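Local atomic coordinates of AxyAgu115A (PDB entry 6NPS), a protein that probably acts as a family GH115 alpha-glucuronidase that removes glucuronic acid side groups from arabinoglucuronoxylan. Residues V327-N332 against S372-D377; P664-S669 against A712-S717; C725-G730 against E740-F745. The protein carries 3 engineered substitutions. One frame throughout, in Å; residues are numbered along the deposited sequence.

Contact 1: residues V327-N332 against S372-D377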
loop_
_atom_site.group_PDB
_atom_site.type_symbol
_atom_site.label_atom_id
_atom_site.label_comp_id
_atom_site.label_asym_id
_atom_site.label_seq_id
_atom_site.Cartn_x
_atom_site.Cartn_y
_atom_site.Cartn_z
ATOM N N VAL A 327 -40.222 -25.203 23.252
ATOM C CA VAL A 327 -39.158 -26.101 23.674
ATOM C C VAL A 327 -39.097 -26.188 25.201
ATOM O O VAL A 327 -39.230 -27.273 25.787
ATOM C CB VAL A 327 -37.827 -25.642 23.061
ATOM C CG1 VAL A 327 -36.673 -26.361 23.686
ATOM C CG2 VAL A 327 -37.853 -25.833 21.527
ATOM N N ILE A 328 -38.961 -25.031 25.867
ATOM C CA ILE A 328 -38.751 -25.009 27.319
ATOM C C ILE A 328 -39.898 -25.694 28.052
ATOM O O ILE A 328 -39.686 -26.481 28.990
ATOM C CB ILE A 328 -38.542 -23.558 27.815
ATOM C CG1 ILE A 328 -37.152 -23.079 27.419
ATOM C CG2 ILE A 328 -38.726 -23.514 29.314
ATOM C CD1 ILE A 328 -36.869 -21.537 27.513
ATOM N N GLN A 329 -41.136 -25.421 27.645
ATOM C CA GLN A 329 -42.257 -26.107 28.274
ATOM C C GLN A 329 -42.114 -27.623 28.162
ATOM O O GLN A 329 -42.433 -28.358 29.110
ATOM C CB GLN A 329 -43.568 -25.646 27.642
ATOM C CG GLN A 329 -44.260 -24.526 28.387
ATOM C CD GLN A 329 -45.760 -24.652 28.330
ATOM O OE1 GLN A 329 -46.461 -24.394 29.311
ATOM N NE2 GLN A 329 -46.268 -25.060 27.173
ATOM N N THR A 330 -41.641 -28.106 27.007
ATOM C CA THR A 330 -41.443 -29.543 26.799
ATOM C C THR A 330 -40.318 -30.077 27.685
ATOM O O THR A 330 -40.462 -31.120 28.337
ATOM C CB THR A 330 -41.121 -29.826 25.319
ATOM O OG1 THR A 330 -42.161 -29.316 24.471
ATOM C CG2 THR A 330 -40.970 -31.318 25.081
ATOM N N GLN A 331 -39.179 -29.377 27.697
ATOM C CA GLN A 331 -38.027 -29.838 28.459
ATOM C C GLN A 331 -38.357 -29.948 29.944
ATOM O O GLN A 331 -38.054 -30.969 30.579
ATOM C CB GLN A 331 -36.845 -28.910 28.198
ATOM C CG GLN A 331 -36.224 -29.069 26.806
ATOM C CD GLN A 331 -35.354 -27.902 26.438
ATOM O OE1 GLN A 331 -35.518 -26.814 26.978
ATOM N NE2 GLN A 331 -34.431 -28.102 25.500
ATOM N N ASN A 332 -39.056 -28.950 30.502
ATOM C CA ASN A 332 -39.424 -29.026 31.914
ATOM C C ASN A 332 -40.278 -30.242 32.209
ATOM O O ASN A 332 -40.152 -30.856 33.280
ATOM C CB ASN A 332 -40.155 -27.765 32.337
ATOM C CG ASN A 332 -39.189 -26.646 32.696
ATOM O OD1 ASN A 332 -37.984 -26.878 32.895
ATOM N ND2 ASN A 332 -39.706 -25.426 32.757
ATOM N N SER A 372 -41.393 -15.318 31.974
ATOM C CA SER A 372 -42.147 -16.542 31.752
ATOM C C SER A 372 -42.148 -17.395 33.016
ATOM O O SER A 372 -41.159 -17.474 33.745
ATOM C CB SER A 372 -41.542 -17.330 30.590
ATOM O OG SER A 372 -41.734 -18.716 30.790
ATOM N N GLU A 373 -43.280 -18.040 33.288
ATOM C CA GLU A 373 -43.380 -18.907 34.458
ATOM C C GLU A 373 -42.652 -20.233 34.245
ATOM O O GLU A 373 -42.381 -20.950 35.211
ATOM C CB GLU A 373 -44.827 -19.103 34.874
ATOM C CG GLU A 373 -45.696 -17.814 34.868
ATOM C CD GLU A 373 -46.020 -17.265 33.475
ATOM O OE1 GLU A 373 -45.816 -16.052 33.202
ATOM O OE2 GLU A 373 -46.527 -18.066 32.661
ATOM N N GLU A 374 -42.208 -20.474 33.042
ATOM C CA GLU A 374 -41.454 -21.636 32.789
ATOM C C GLU A 374 -39.984 -21.420 33.198
ATOM O O GLU A 374 -39.271 -22.350 33.428
ATOM C CB GLU A 374 -41.640 -22.027 31.351
ATOM C CG GLU A 374 -42.992 -22.702 31.134
ATOM C CD GLU A 374 -43.059 -24.034 31.867
ATOM O OE1 GLU A 374 -41.994 -24.523 32.199
ATOM O OE2 GLU A 374 -44.124 -24.594 32.137
ATOM N N LEU A 375 -39.568 -20.169 33.300
ATOM C CA LEU A 375 -38.230 -19.791 33.742
ATOM C C LEU A 375 -38.122 -19.587 35.250
ATOM O O LEU A 375 -37.029 -19.282 35.747
ATOM C CB LEU A 375 -37.788 -18.533 33.017
ATOM C CG LEU A 375 -37.781 -18.799 31.514
ATOM C CD1 LEU A 375 -37.478 -17.498 30.802
ATOM C CD2 LEU A 375 -36.728 -19.876 31.162
ATOM N N GLU A 376 -39.199 -19.799 35.995
ATOM C CA GLU A 376 -39.099 -19.685 37.440
ATOM C C GLU A 376 -38.169 -20.771 37.983
ATOM O O GLU A 376 -38.276 -21.950 37.604
ATOM C CB GLU A 376 -40.485 -19.749 38.083
ATOM C CG GLU A 376 -40.514 -19.075 39.450
ATOM C CD GLU A 376 -39.553 -17.887 39.518
ATOM O OE1 GLU A 376 -38.480 -18.028 40.151
ATOM O OE2 GLU A 376 -39.872 -16.810 38.961
ATOM N N ASP A 377 -37.231 -20.357 38.838
ATOM C CA ASP A 377 -36.195 -21.169 39.462
ATOM C C ASP A 377 -35.070 -21.495 38.493
ATOM O O ASP A 377 -34.113 -22.144 38.917
ATOM C CB ASP A 377 -36.730 -22.481 40.061
ATOM C CG ASP A 377 -38.041 -22.285 40.823
ATOM O OD1 ASP A 377 -39.049 -22.962 40.492
ATOM O OD2 ASP A 377 -38.052 -21.443 41.755
#
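Asn-332 reaches from its helix to Glu-374 and bonds it twice through one amide nitrogen. ND2 gives a hydrogen to Glu-374 O at 3.2 Å, arriving in the carbonyl plane on a lone pair, and another to Glu-374 OE1, a link modelled so short that its exact length is doubtful. Both oxygens lie nearly in the plane of the amide, which fixes the rotation of the carboxamide about CB-CG. The glutamate can serve both ways because its chain folds at chi2 (-66°), bringing the carboxylate back alongside the helix.

Beside this polar pair the contact is buried and apolar: Ile-328 CG2 sits 3.9 Å from Glu-374 CB, and Ile-328 CD1 meets Leu-375 CD2 at 4.0 Å, the two side chains crossing at about a right angle. The solvent side is held less firmly. There the exposed Gln-329 crosses Glu-374, CG against CG at 3.5 Å, and its amide, turned 78° from the carboxylate plane, makes no hydrogen bond to it.

In the TIM-barrel-like domain, helix 317-338 connects parallel strands 298-300 and 348-351; Ile-328 packs on Ile-300 and Leu-350, Asn-332 OD1 bonds Arg-348, and the 372-377 turn leads into strand 379-383.

Contact 2: residues P664-S669 against A712-S717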
loop_
_atom_site.group_PDB
_atom_site.type_symbol
_atom_site.label_atom_id
_atom_site.label_comp_id
_atom_site.label_asym_id
_atom_site.label_seq_id
_atom_site.Cartn_x
_atom_site.Cartn_y
_atom_site.Cartn_z
ATOM N N PRO A 664 24.715 10.872 -3.598
ATOM C CA PRO A 664 24.924 10.815 -2.130
ATOM C C PRO A 664 23.954 11.706 -1.363
ATOM O O PRO A 664 24.283 12.765 -0.790
ATOM C CB PRO A 664 26.385 11.269 -1.985
ATOM C CG PRO A 664 26.600 12.161 -3.112
ATOM C CD PRO A 664 25.808 11.585 -4.275
ATOM N N ARG A 665 22.721 11.265 -1.343
ATOM C CA ARG A 665 21.632 11.999 -0.744
ATOM C C ARG A 665 21.451 11.552 0.699
ATOM O O ARG A 665 21.777 10.414 1.085
ATOM C CB ARG A 665 20.330 11.764 -1.541
ATOM C CG ARG A 665 20.361 12.217 -2.969
ATOM C CD ARG A 665 19.409 11.378 -3.927
ATOM N NE ARG A 665 18.154 11.007 -3.253
ATOM C CZ ARG A 665 17.206 10.257 -3.810
ATOM N NH1 ARG A 665 17.412 9.790 -5.043
ATOM N NH2 ARG A 665 16.083 9.939 -3.111
ATOM N N LEU A 666 20.878 12.460 1.493
ATOM C CA LEU A 666 20.649 12.227 2.901
ATOM C C LEU A 666 19.246 12.692 3.254
ATOM O O LEU A 666 18.847 13.811 2.909
ATOM C CB LEU A 666 21.687 13.018 3.747
ATOM C CG LEU A 666 23.121 12.499 3.703
ATOM C CD1 LEU A 666 24.013 13.462 4.567
ATOM C CD2 LEU A 666 23.197 11.070 4.233
ATOM N N LEU A 667 18.524 11.871 3.981
ATOM C CA LEU A 667 17.190 12.229 4.416
ATOM C C LEU A 667 17.272 12.764 5.839
ATOM O O LEU A 667 17.842 12.111 6.714
ATOM C CB LEU A 667 16.271 11.004 4.331
ATOM C CG LEU A 667 14.853 11.338 4.782
ATOM C CD1 LEU A 667 14.192 12.177 3.666
ATOM C CD2 LEU A 667 14.066 10.065 5.061
ATOM N N VAL A 668 16.717 13.952 6.070
ATOM C CA VAL A 668 16.597 14.508 7.418
ATOM C C VAL A 668 15.168 14.304 7.906
ATOM O O VAL A 668 14.217 14.703 7.222
ATOM C CB VAL A 668 16.966 16.005 7.430
ATOM C CG1 VAL A 668 16.752 16.617 8.828
ATOM C CG2 VAL A 668 18.388 16.215 6.935
ATOM N N SER A 669 14.996 13.721 9.100
ATOM C CA SER A 669 13.652 13.486 9.606
ATOM C C SER A 669 13.550 13.886 11.069
ATOM O O SER A 669 14.510 13.749 11.830
ATOM C CB SER A 669 13.244 12.012 9.409
ATOM O OG SER A 669 14.131 11.113 10.072
ATOM N N ALA A 712 28.458 10.415 2.267
ATOM C CA ALA A 712 27.692 11.656 2.216
ATOM C C ALA A 712 27.985 12.442 3.484
ATOM O O ALA A 712 27.673 11.962 4.573
ATOM C CB ALA A 712 26.193 11.356 2.128
ATOM N N GLU A 713 28.582 13.620 3.351
ATOM C CA GLU A 713 28.894 14.462 4.506
ATOM C C GLU A 713 27.761 15.432 4.807
ATOM O O GLU A 713 27.126 15.968 3.897
ATOM C CB GLU A 713 30.177 15.272 4.259
ATOM C CG GLU A 713 31.423 14.441 4.051
ATOM C CD GLU A 713 32.696 15.290 4.032
ATOM O OE1 GLU A 713 32.826 16.197 4.889
ATOM O OE2 GLU A 713 33.563 15.051 3.157
ATOM N N TYR A 714 27.509 15.667 6.090
ATOM C CA TYR A 714 26.557 16.687 6.493
ATOM C C TYR A 714 27.264 17.736 7.356
ATOM O O TYR A 714 28.301 17.455 7.969
ATOM C CB TYR A 714 25.353 16.048 7.262
ATOM C CG TYR A 714 25.729 15.165 8.429
ATOM C CD1 TYR A 714 25.911 15.702 9.698
ATOM C CD2 TYR A 714 25.916 13.791 8.262
ATOM C CE1 TYR A 714 26.257 14.898 10.785
ATOM C CE2 TYR A 714 26.256 12.978 9.336
ATOM C CZ TYR A 714 26.432 13.543 10.591
ATOM O OH TYR A 714 26.783 12.755 11.654
ATOM N N HIS A 715 26.698 18.944 7.408
ATOM C CA HIS A 715 27.203 20.026 8.262
ATOM C C HIS A 715 26.019 20.711 8.939
ATOM O O HIS A 715 25.059 21.129 8.275
ATOM C CB HIS A 715 28.035 21.041 7.447
ATOM C CG HIS A 715 28.949 20.395 6.442
ATOM N ND1 HIS A 715 30.132 19.774 6.794
ATOM C CD2 HIS A 715 28.827 20.235 5.099
ATOM C CE1 HIS A 715 30.708 19.278 5.711
ATOM N NE2 HIS A 715 29.936 19.542 4.669
ATOM N N ILE A 716 26.069 20.814 10.258
ATOM C CA ILE A 716 24.968 21.326 11.061
ATOM C C ILE A 716 25.388 22.620 11.756
ATOM O O ILE A 716 26.443 22.675 12.395
ATOM C CB ILE A 716 24.535 20.263 12.086
ATOM C CG1 ILE A 716 24.042 19.024 11.340
ATOM C CG2 ILE A 716 23.455 20.802 13.006
ATOM C CD1 ILE A 716 24.236 17.720 12.113
ATOM N N SER A 717 24.560 23.654 11.660
ATOM C CA SER A 717 24.813 24.864 12.425
ATOM C C SER A 717 23.491 25.449 12.887
ATOM O O SER A 717 22.421 25.119 12.350
ATOM C CB SER A 717 25.594 25.905 11.608
ATOM O OG SER A 717 24.815 26.307 10.501
#
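Leu-666 sets its branched end against the methyl of Ala-712, with CG 3.6 Å from Ala-712 CB and Leu-666 CD2 at 3.7 Å from the same atom. The alanine methyl thus lies against CG and both of the leucine's methyls at nearly equal distances. Leu-666 CD1 carries the contact two residues along, to Tyr-714 CB at 4.0 Å, the next side chain on the same face, and lies near the plane of the tyrosine ring, at its edge. On the other flank Pro-664 CB touches Ala-712 CB at 4.1 Å. No hydrogen bond joins the two segments; the side-chain contacts are apolar.

Torsions arrange this. Leu-666 CG stands beside its own backbone N (chi1 -71°). Tyr-714 CG is lodged between its backbone N and carbonyl carbon (chi1 53°), which places the ring, and chi2 turns its edge to Leu-666 CD1.

A second shell encloses these groups: Ile-704 and Leu-732 each touch both Leu-666 and Tyr-714, and Thr-763 closes on Leu-666. Arg-665 turns the other way, where it forms a salt bridge with Glu-678 and a hydrogen bond to Asn-650 of the second subunit.

The segments belong to different sheets of a beta sandwich, the axes of 666-669 and 712-717 lying 9.3 Å apart at closest and 38° from parallel. Strand 666-670 is hydrogen-bonded to 700-706 in one sheet, and 712-718 runs between 729-732 and 754-763 in the other, so this contact is part of the hydrophobic core between them.

Contact 3: residues C725-G730 against E740-F745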
loop_
_atom_site.group_PDB
_atom_site.type_symbol
_atom_site.label_atom_id
_atom_site.label_comp_id
_atom_site.label_asym_id
_atom_site.label_seq_id
_atom_site.Cartn_x
_atom_site.Cartn_y
_atom_site.Cartn_z
ATOM N N CYS A 725 23.431 21.621 18.935
ATOM C CA CYS A 725 23.233 20.210 18.624
ATOM C C CYS A 725 24.434 19.381 19.044
ATOM O O CYS A 725 25.526 19.903 19.269
ATOM C CB CYS A 725 22.951 19.970 17.138
ATOM S SG CYS A 725 21.753 21.037 16.375
ATOM N N SER A 726 24.224 18.060 19.083
ATOM C CA SER A 726 25.279 17.143 19.501
ATOM C C SER A 726 26.405 17.022 18.481
ATOM O O SER A 726 27.444 16.443 18.809
ATOM C CB SER A 726 24.698 15.749 19.818
ATOM O OG SER A 726 23.792 15.244 18.828
ATOM N N ALA A 727 26.256 17.583 17.281
ATOM C CA ALA A 727 27.253 17.392 16.246
ATOM C C ALA A 727 27.287 18.641 15.392
ATOM O O ALA A 727 26.293 19.364 15.297
ATOM C CB ALA A 727 26.949 16.152 15.380
ATOM N N ALA A 728 28.449 18.902 14.791
ATOM C CA ALA A 728 28.600 19.934 13.774
ATOM C C ALA A 728 28.888 19.363 12.396
ATOM O O ALA A 728 28.455 19.938 11.402
ATOM C CB ALA A 728 29.739 20.903 14.141
ATOM N N ASN A 729 29.618 18.257 12.320
ATOM C CA ASN A 729 30.014 17.675 11.049
ATOM C C ASN A 729 30.001 16.164 11.191
ATOM O O ASN A 729 30.206 15.626 12.286
ATOM C CB ASN A 729 31.411 18.139 10.594
ATOM C CG ASN A 729 31.492 19.635 10.381
ATOM O OD1 ASN A 729 30.843 20.182 9.480
ATOM N ND2 ASN A 729 32.311 20.313 11.193
ATOM N N GLY A 730 29.757 15.486 10.078
ATOM C CA GLY A 730 29.775 14.036 10.087
ATOM C C GLY A 730 29.721 13.513 8.670
ATOM O O GLY A 730 29.565 14.262 7.704
ATOM N N GLU A 740 22.429 8.732 11.612
ATOM C CA GLU A 740 22.946 9.400 12.799
ATOM C C GLU A 740 21.806 10.169 13.460
ATOM O O GLU A 740 21.029 10.846 12.779
ATOM C CB GLU A 740 24.095 10.331 12.417
ATOM C CG GLU A 740 24.647 11.171 13.565
ATOM C CD GLU A 740 25.605 10.402 14.466
ATOM O OE1 GLU A 740 25.807 9.198 14.221
ATOM O OE2 GLU A 740 26.155 11.007 15.417
ATOM N N THR A 741 21.669 10.044 14.775
ATOM C CA THR A 741 20.672 10.802 15.520
ATOM C C THR A 741 21.327 12.037 16.129
ATOM O O THR A 741 22.337 11.922 16.829
ATOM C CB THR A 741 20.050 9.930 16.603
ATOM O OG1 THR A 741 19.304 8.872 15.988
ATOM C CG2 THR A 741 19.136 10.762 17.511
ATOM N N ILE A 742 20.788 13.217 15.834
ATOM C CA ILE A 742 21.353 14.468 16.331
ATOM C C ILE A 742 20.469 14.936 17.475
ATOM O O ILE A 742 19.247 15.070 17.307
ATOM C CB ILE A 742 21.442 15.538 15.224
ATOM C CG1 ILE A 742 22.092 14.977 13.932
ATOM C CG2 ILE A 742 22.146 16.837 15.758
ATOM C CD1 ILE A 742 23.513 14.469 14.068
ATOM N N HIS A 743 21.067 15.154 18.647
ATOM C CA HIS A 743 20.323 15.706 19.768
ATOM C C HIS A 743 20.367 17.221 19.743
ATOM O O HIS A 743 21.405 17.830 19.456
ATOM C CB HIS A 743 20.865 15.154 21.087
ATOM C CG HIS A 743 20.952 13.668 21.065
ATOM N ND1 HIS A 743 19.856 12.860 21.277
ATOM C CD2 HIS A 743 21.974 12.843 20.740
ATOM C CE1 HIS A 743 20.211 11.599 21.130
ATOM N NE2 HIS A 743 21.495 11.561 20.817
ATOM N N VAL A 744 19.234 17.829 20.072
ATOM C CA VAL A 744 19.085 19.277 20.069
ATOM C C VAL A 744 18.964 19.748 21.516
ATOM O O VAL A 744 18.232 19.142 22.303
ATOM C CB VAL A 744 17.847 19.710 19.263
ATOM C CG1 VAL A 744 17.769 21.220 19.210
ATOM C CG2 VAL A 744 17.926 19.160 17.831
ATOM N N PHE A 745 19.631 20.855 21.845
ATOM C CA PHE A 745 19.692 21.389 23.214
ATOM C C PHE A 745 19.270 22.848 23.209
ATOM O O PHE A 745 19.768 23.639 22.398
ATOM C CB PHE A 745 21.098 21.281 23.827
ATOM C CG PHE A 745 21.699 19.921 23.698
ATOM C CD1 PHE A 745 21.153 18.846 24.383
ATOM C CD2 PHE A 745 22.795 19.702 22.866
ATOM C CE1 PHE A 745 21.691 17.576 24.260
ATOM C CE2 PHE A 745 23.340 18.422 22.743
ATOM C CZ PHE A 745 22.776 17.363 23.435
HETATM O O HOH W 1 24.882 13.048 17.741
#
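Ser-726 OG is gripped by two partners: it accepts from His-743 N at 2.7 Å (N-H...O angle 157°) and shares a hydrogen bond with a water, also at 2.7 Å. That water donates to Thr-741 O at 2.9 Å and, weakly, to Glu-740 OE2, tying the serine to the strand further back. A chi1 of 47° places the hydroxyl at the backbone edge of strand 739-746, where it takes the place of a main-chain acceptor for His-743 N.

His-743 turns its C=O to the same side: Ser-726 N bonds to His-743 O at 2.9 Å, and Cys-725 CA makes a CA-H...O contact with that oxygen. Cys-725 and Val-744 form an antiparallel non-hydrogen-bonded pair, their side chains on one face. Apolar contacts follow through Ile-742, whose CG2 lies 3.5 Å from Cys-725 CB and whose CD1 is 4.0 Å from Ala-727 CB. Phe-745 CE2 lies obliquely 3.8 Å from Ser-726 N.

Strand 723-725 is an outer strand beside 739-746, which pairs on its other side with 700-706; beyond Cys-725 the chain crosses to 729-732, the edge of the facing sheet, next to 712-718.

Contact 1 comes first along the chain, in the TIM-barrel-like part, and contacts 2 and 3 follow in turn within the beta sandwich. The centre of contact 1 is 78 Å from that of contact 2 and 77 Å from that of contact 3, across the chain's centre, so contact 1 and the other two sit far apart in the elongated chain. Contacts 2 and 3 have centres 11 Å apart and touch: Ile-716 N probably bonds Ala-728 O, His-715 ND1 probably bonds Asn-729 OD1, and Tyr-714 OH packs on Glu-740 CG. Contact 2 packs the sandwich's two sheets together, whereas contact 3 pairs strands at the edge of one sheet as the chain passes to the other.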